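Local coordinates for D-alanyl-lipoteichoic acid synthetase (Streptococcus pneumoniae, PDB 3BMA), which probably takes part in the D-alanylation of lipoteichoic acid during cell wall biogenesis, at residues C[100-105]-C[283-288]; C[155-158]-C[162-165]. The protein carries 1 engineered substitution. One frame throughout, in Å; residues are numbered along the deposited sequence.

Contact 1: C[100-105]-C[283-288]; sequences KQVVYV and TQFSKS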
ATOM      1  N   LYS C 100      -7.592  15.232 -32.357  1.00 35.82           N
ATOM      2  CA  LYS C 100      -7.415  16.666 -32.546  1.00 37.81           C
ATOM      3  C   LYS C 100      -6.339  17.055 -33.556  1.00 39.39           C
ATOM      4  O   LYS C 100      -5.515  16.240 -33.946  1.00 35.36           O
ATOM      5  CB  LYS C 100      -7.197  17.358 -31.196  1.00 41.04           C
ATOM      6  CG  LYS C 100      -8.432  18.112 -30.738  1.00 52.60           C
ATOM      7  CD  LYS C 100      -8.798  17.813 -29.304  1.00 59.31           C
ATOM      8  CE  LYS C 100     -10.202  18.318 -29.006  1.00 65.10           C
ATOM      9  NZ  LYS C 100     -10.690  17.854 -27.680  1.00 75.22           N
ATOM     10  N   GLN C 101      -6.377  18.306 -34.000  1.00 41.43           N
ATOM     11  CA  GLN C 101      -5.356  18.820 -34.902  1.00 40.80           C
ATOM     12  C   GLN C 101      -4.244  19.510 -34.119  1.00 40.01           C
ATOM     13  O   GLN C 101      -4.515  20.232 -33.154  1.00 40.19           O
ATOM     14  CB  GLN C 101      -5.964  19.786 -35.919  1.00 40.06           C
ATOM     15  CG  GLN C 101      -6.822  19.121 -36.986  1.00 39.31           C
ATOM     16  CD  GLN C 101      -7.309  20.105 -38.038  1.00 41.64           C
ATOM     17  OE1 GLN C 101      -7.760  21.206 -37.717  1.00 42.26           O
ATOM     18  NE2 GLN C 101      -7.223  19.708 -39.300  1.00 34.61           N
ATOM     19  N   VAL C 102      -2.996  19.267 -34.524  1.00 35.72           N
ATOM     20  CA  VAL C 102      -1.833  19.970 -33.960  1.00 33.38           C
ATOM     21  C   VAL C 102      -0.893  20.519 -35.055  1.00 34.24           C
ATOM     22  O   VAL C 102      -0.994  20.138 -36.226  1.00 24.41           O
ATOM     23  CB  VAL C 102      -1.011  19.086 -32.956  1.00 29.39           C
ATOM     24  CG1 VAL C 102      -1.905  18.430 -31.893  1.00 25.12           C
ATOM     25  CG2 VAL C 102      -0.190  18.041 -33.677  1.00 23.82           C
ATOM     26  N   VAL C 103      -0.002  21.429 -34.656  1.00 33.96           N
ATOM     27  CA  VAL C 103       1.105  21.894 -35.498  1.00 30.46           C
ATOM     28  C   VAL C 103       2.406  21.402 -34.868  1.00 29.15           C
ATOM     29  O   VAL C 103       2.650  21.626 -33.685  1.00 34.30           O
ATOM     30  CB  VAL C 103       1.135  23.444 -35.616  1.00 28.31           C
ATOM     31  CG1 VAL C 103       2.395  23.919 -36.340  1.00 22.44           C
ATOM     32  CG2 VAL C 103      -0.098  23.948 -36.326  1.00 21.40           C
ATOM     33  N   TYR C 104       3.230  20.718 -35.655  1.00 32.33           N
ATOM     34  CA  TYR C 104       4.498  20.198 -35.163  1.00 29.25           C
ATOM     35  C   TYR C 104       5.649  20.621 -36.071  1.00 31.14           C
ATOM     36  O   TYR C 104       5.776  20.129 -37.187  1.00 29.34           O
ATOM     37  CB  TYR C 104       4.431  18.671 -35.037  1.00 31.09           C
ATOM     38  CG  TYR C 104       5.523  18.077 -34.181  1.00 33.58           C
ATOM     39  CD1 TYR C 104       5.361  17.961 -32.802  1.00 33.66           C
ATOM     40  CD2 TYR C 104       6.716  17.629 -34.744  1.00 39.40           C
ATOM     41  CE1 TYR C 104       6.358  17.427 -32.004  1.00 34.32           C
ATOM     42  CE2 TYR C 104       7.722  17.092 -33.955  1.00 37.76           C
ATOM     43  CZ  TYR C 104       7.531  16.992 -32.586  1.00 36.50           C
ATOM     44  OH  TYR C 104       8.520  16.468 -31.797  1.00 34.70           O
ATOM     45  N   VAL C 105       6.479  21.541 -35.586  1.00 30.86           N
ATOM     46  CA  VAL C 105       7.695  21.953 -36.289  1.00 25.64           C
ATOM     47  C   VAL C 105       8.740  20.837 -36.217  1.00 32.22           C
ATOM     48  O   VAL C 105       8.941  20.252 -35.157  1.00 37.64           O
ATOM     49  CB  VAL C 105       8.252  23.263 -35.689  1.00 25.54           C
ATOM     50  CG1 VAL C 105       9.658  23.572 -36.203  1.00 29.19           C
ATOM     51  CG2 VAL C 105       7.312  24.411 -35.994  1.00 27.57           C
ATOM     52  N   THR C 283       4.268   7.873 -32.958  1.00 25.65           N
ATOM     53  CA  THR C 283       3.540   6.780 -32.302  1.00 29.54           C
ATOM     54  C   THR C 283       2.425   7.315 -31.412  1.00 31.97           C
ATOM     55  O   THR C 283       1.308   6.790 -31.430  1.00 35.97           O
ATOM     56  CB  THR C 283       4.485   5.888 -31.466  1.00 20.06           C
ATOM     57  OG1 THR C 283       5.575   5.453 -32.286  1.00 21.58           O
ATOM     58  CG2 THR C 283       3.758   4.666 -30.930  1.00 30.51           C
ATOM     59  N   GLN C 284       2.725   8.370 -30.654  1.00 33.09           N
ATOM     60  CA  GLN C 284       1.727   9.016 -29.806  1.00 32.31           C
ATOM     61  C   GLN C 284       0.613   9.650 -30.640  1.00 33.76           C
ATOM     62  O   GLN C 284      -0.561   9.578 -30.271  1.00 37.10           O
ATOM     63  CB  GLN C 284       2.368  10.054 -28.879  1.00 30.67           C
ATOM     64  CG  GLN C 284       1.483  10.433 -27.694  1.00 26.45           C
ATOM     65  CD  GLN C 284       0.989   9.214 -26.928  1.00 35.88           C
ATOM     66  OE1 GLN C 284       1.781   8.452 -26.369  1.00 23.75           O
ATOM     67  NE2 GLN C 284      -0.323   9.024 -26.903  1.00 29.63           N
ATOM     68  N   PHE C 285       0.992  10.242 -31.772  1.00 29.34           N
ATOM     69  CA  PHE C 285       0.038  10.809 -32.727  1.00 31.38           C
ATOM     70  C   PHE C 285      -0.902   9.749 -33.310  1.00 28.09           C
ATOM     71  O   PHE C 285      -2.079  10.018 -33.547  1.00 34.93           O
ATOM     72  CB  PHE C 285       0.772  11.536 -33.862  1.00 23.85           C
ATOM     73  CG  PHE C 285       1.319  12.894 -33.480  1.00 33.42           C
ATOM     74  CD1 PHE C 285       1.056  13.461 -32.228  1.00 26.53           C
ATOM     75  CD2 PHE C 285       2.068  13.627 -34.397  1.00 22.71           C
ATOM     76  CE1 PHE C 285       1.544  14.723 -31.898  1.00 20.77           C
ATOM     77  CE2 PHE C 285       2.560  14.892 -34.074  1.00 22.41           C
ATOM     78  CZ  PHE C 285       2.304  15.437 -32.823  1.00 19.36           C
ATOM     79  N   SER C 286      -0.374   8.547 -33.527  1.00 28.14           N
ATOM     80  CA  SER C 286      -1.155   7.429 -34.038  1.00 23.50           C
ATOM     81  C   SER C 286      -2.113   6.863 -32.993  1.00 30.27           C
ATOM     82  O   SER C 286      -3.271   6.573 -33.302  1.00 33.93           O
ATOM     83  CB  SER C 286      -0.223   6.332 -34.566  1.00 30.62           C
ATOM     84  OG  SER C 286      -0.947   5.196 -35.012  1.00 32.70           O
ATOM     85  N   LYS C 287      -1.618   6.704 -31.764  1.00 35.75           N
ATOM     86  CA  LYS C 287      -2.410   6.182 -30.648  1.00 35.62           C
ATOM     87  C   LYS C 287      -3.538   7.130 -30.257  1.00 38.84           C
ATOM     88  O   LYS C 287      -4.642   6.687 -29.940  1.00 41.02           O
ATOM     89  CB  LYS C 287      -1.523   5.942 -29.428  1.00 37.58           C
ATOM     90  CG  LYS C 287      -0.597   4.741 -29.514  1.00 40.68           C
ATOM     91  CD  LYS C 287       0.393   4.786 -28.363  1.00 39.46           C
ATOM     92  CE  LYS C 287       1.220   3.524 -28.285  1.00 45.83           C
ATOM     93  NZ  LYS C 287       2.059   3.509 -27.057  1.00 43.83           N
ATOM     94  N   SER C 288      -3.251   8.432 -30.286  1.00 39.25           N
ATOM     95  CA  SER C 288      -4.211   9.460 -29.876  1.00 37.41           C
ATOM     96  C   SER C 288      -5.094   9.933 -31.025  1.00 37.10           C
ATOM     97  O   SER C 288      -6.014  10.723 -30.811  1.00 39.84           O
ATOM     98  CB  SER C 288      -3.486  10.661 -29.260  1.00 36.74           C
ATOM     99  OG  SER C 288      -2.518  10.259 -28.310  1.00 37.65           O
TER

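Contact 2: C[155-158]-C[162-165]; sequences PNVA and LVQK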
ATOM      1  N   PRO C 155      21.072   9.226 -15.361  1.00 40.33           N
ATOM      2  CA  PRO C 155      21.514   7.902 -14.894  1.00 42.25           C
ATOM      3  C   PRO C 155      21.008   7.550 -13.490  1.00 47.15           C
ATOM      4  O   PRO C 155      20.729   6.382 -13.211  1.00 46.40           O
ATOM      5  CB  PRO C 155      23.042   8.014 -14.912  1.00 42.92           C
ATOM      6  CG  PRO C 155      23.331   9.107 -15.882  1.00 41.39           C
ATOM      7  CD  PRO C 155      22.216  10.090 -15.703  1.00 39.10           C
ATOM      8  N   ASN C 156      20.883   8.558 -12.627  1.00 50.50           N
ATOM      9  CA  ASN C 156      20.268   8.389 -11.314  1.00 51.63           C
ATOM     10  C   ASN C 156      18.909   9.090 -11.226  1.00 50.02           C
ATOM     11  O   ASN C 156      18.708   9.980 -10.400  1.00 55.66           O
ATOM     12  CB  ASN C 156      21.212   8.873 -10.205  1.00 50.72           C
ATOM     13  CG  ASN C 156      22.337   7.893  -9.924  1.00 56.71           C
ATOM     14  OD1 ASN C 156      22.194   6.684 -10.115  1.00 57.29           O
ATOM     15  ND2 ASN C 156      23.464   8.414  -9.453  1.00 65.88           N
ATOM     16  N   VAL C 157      17.986   8.669 -12.086  1.00 48.21           N
ATOM     17  CA  VAL C 157      16.632   9.229 -12.153  1.00 43.96           C
ATOM     18  C   VAL C 157      15.789   8.797 -10.939  1.00 42.09           C
ATOM     19  O   VAL C 157      16.087   7.788 -10.294  1.00 44.45           O
ATOM     20  CB  VAL C 157      15.943   8.847 -13.520  1.00 42.81           C
ATOM     21  CG1 VAL C 157      15.564   7.360 -13.585  1.00 44.03           C
ATOM     22  CG2 VAL C 157      14.752   9.744 -13.837  1.00 30.22           C
ATOM     23  N   ALA C 158      14.769   9.588 -10.614  1.00 42.09           N
ATOM     24  CA  ALA C 158      13.760   9.199  -9.637  1.00 43.78           C
ATOM     25  C   ALA C 158      12.972   8.014 -10.179  1.00 46.08           C
ATOM     26  O   ALA C 158      12.695   7.949 -11.381  1.00 51.37           O
ATOM     27  CB  ALA C 158      12.834  10.366  -9.338  1.00 45.89           C
ATOM     28  N   LEU C 162      11.835   1.424 -11.757  1.00 43.96           N
ATOM     29  CA  LEU C 162      10.678   1.305 -12.636  1.00 42.83           C
ATOM     30  C   LEU C 162      11.049   1.619 -14.081  1.00 41.70           C
ATOM     31  O   LEU C 162      10.561   0.970 -15.006  1.00 46.91           O
ATOM     32  CB  LEU C 162       9.547   2.222 -12.151  1.00 41.75           C
ATOM     33  CG  LEU C 162       8.970   1.908 -10.765  1.00 29.34           C
ATOM     34  CD1 LEU C 162       8.121   3.053 -10.239  1.00 46.04           C
ATOM     35  CD2 LEU C 162       8.166   0.633 -10.790  1.00 26.90           C
ATOM     36  N   VAL C 163      11.919   2.613 -14.255  1.00 39.79           N
ATOM     37  CA  VAL C 163      12.428   3.015 -15.568  1.00 35.57           C
ATOM     38  C   VAL C 163      13.359   1.941 -16.164  1.00 38.95           C
ATOM     39  O   VAL C 163      13.261   1.628 -17.356  1.00 41.52           O
ATOM     40  CB  VAL C 163      13.117   4.411 -15.500  1.00 32.83           C
ATOM     41  CG1 VAL C 163      13.609   4.852 -16.863  1.00 39.87           C
ATOM     42  CG2 VAL C 163      12.149   5.458 -14.955  1.00 22.97           C
ATOM     43  N   GLN C 164      14.233   1.368 -15.330  1.00 40.93           N
ATOM     44  CA  GLN C 164      15.125   0.269 -15.740  1.00 45.01           C
ATOM     45  C   GLN C 164      14.379  -0.984 -16.201  1.00 43.43           C
ATOM     46  O   GLN C 164      14.821  -1.650 -17.140  1.00 48.41           O
ATOM     47  CB  GLN C 164      16.093  -0.117 -14.617  1.00 46.95           C
ATOM     48  CG  GLN C 164      17.326   0.770 -14.489  1.00 52.87           C
ATOM     49  CD  GLN C 164      18.187   0.419 -13.278  1.00 55.32           C
ATOM     50  OE1 GLN C 164      17.699  -0.120 -12.278  1.00 55.61           O
ATOM     51  NE2 GLN C 164      19.476   0.732 -13.363  1.00 55.40           N
ATOM     52  N   LYS C 165      13.271  -1.304 -15.528  1.00 44.60           N
ATOM     53  CA  LYS C 165      12.401  -2.428 -15.906  1.00 41.47           C
ATOM     54  C   LYS C 165      11.797  -2.228 -17.290  1.00 40.69           C
ATOM     55  O   LYS C 165      11.751  -3.159 -18.093  1.00 45.33           O
ATOM     56  CB  LYS C 165      11.282  -2.636 -14.881  1.00 39.07           C
ATOM     57  CG  LYS C 165      11.684  -3.462 -13.673  1.00 42.86           C
ATOM     58  CD  LYS C 165      10.470  -3.936 -12.888  1.00 44.33           C
ATOM     59  CE  LYS C 165      10.882  -4.834 -11.726  1.00 50.63           C
ATOM     60  NZ  LYS C 165       9.715  -5.434 -11.013  1.00 49.69           N
TER

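Contact 1: C[100-105]-C[283-288]
The rings of Tyr104 and Phe285 meet as an offset edge-to-face pair, with the edge of Phe285 turned to the face of Tyr104. Their planes stand at 90° and their centroids are 5.8 Å apart. The approach is displaced from the middle of the tyrosine ring: Phe285 CZ lies nearest to CD1 of Tyr104, at 4.0 Å. Val102 reaches the same end of the phenylalanine obliquely, its CG2 lying 3.7 Å from Phe285 CZ and only slightly farther from CE1 (4.1 Å) and CE2 (4.2 Å). CZ thus meets both a methyl and a ring, from directions about at right angles, borne by two strand residues that point to the same side. On the helix, the CG of Phe285 is anti to its own carbonyl carbon (chi1 -77°), which aims the CG-CZ axis at the strand; the second torsion sets how the ring is turned about that axis, square to the tyrosine plane.

Such packing belongs to the alpha/beta architecture of the SGNH hydrolase clan. Strand 101-105 is the middle strand of a five-stranded parallel sheet, and helix 274-287 packs on one of its faces before the chain enters the adjacent strand 291-296. Met90 of helix 83-90 touches both aromatic side chains, and Tyr104 OH is hydrogen-bonded to Ser83 OG.

The two segments meet through apolar and aromatic groups; the polar bonding lies within 283-288, between Gln284 and Ser288. There Ser288 OG donates to Gln284 O (2.9 Å) while accepting from Gln284 NE2, also at 2.9 Å, with an N-H...O angle of 157° and the serine oxygen close to the amide plane. Gln284 O takes a second bond, from Ser288 N, and the two donors arrive from opposite faces of its carbonyl plane. Ser288 is so held by both the carbonyl and the side-chain amide of Gln284.

Contact 2: C[155-158]-C[162-165]
Apolar packing between two valines carries this contact: Val157 CG1 lies 4.1 Å from Val163 CG2. The two side chains cross at about a right angle, and the meeting is methyl to methyl; the other methyls stand farther off. The first torsions account for the pairing. In Val157, CG1 sits between the backbone N and the carbonyl carbon (chi1 72°), which directs it at the helix. In Val163, CG1 is anti to the backbone N, and CG2, beside that N, is the branch presented to the loop. A looser backbone contact adds to this, Ala158 O lying 4.4 Å from Val163 CG2, while the methyl of Ala158 points away from the helix.

Segment 155-158 is the loop that connects helices 141-153 and 160-167, two helices consecutive in the chain, and it folds back so that Val157 faces the first full turn of the second helix; the CA atoms of Val157 and Val163 are 8.2 Å apart. Leu151 of the first helix touches both valines, and Leu130 of helix 127-136 touches both Ala158 and Val163, so the pair is buried among helices. Ala158 also packs on Phe194 of a second subunit, and Leu162 on Thr174 of a third.

Polar and charged groups are arranged around the valine pair and take no part in joining the two segments. Asn156 OD1 is hydrogen-bonded to Lys160 NZ, spanning the start of the helix, and Lys165 NZ forms a salt bridge with Asp176 of helix 174-194.

How the contacts relate
Contact 2 is nested in sequence inside the long, helix-rich loop that contact 1 closes, yet the two do not touch: their centres are 27 Å apart and their nearest atoms about 15 Å. Contact 1 lies deep in the fold, where a helix meets the central sheet; contact 2 belongs to a more peripheral group of helices, beside neighbouring subunits. Helices 127-136 and 141-153 link the two regions: Lys287 of contact 1 bonds to Ser138 and Asp140 in the loop joining them, and the same two helices pack on contact 2. Both contacts are packing within the fold.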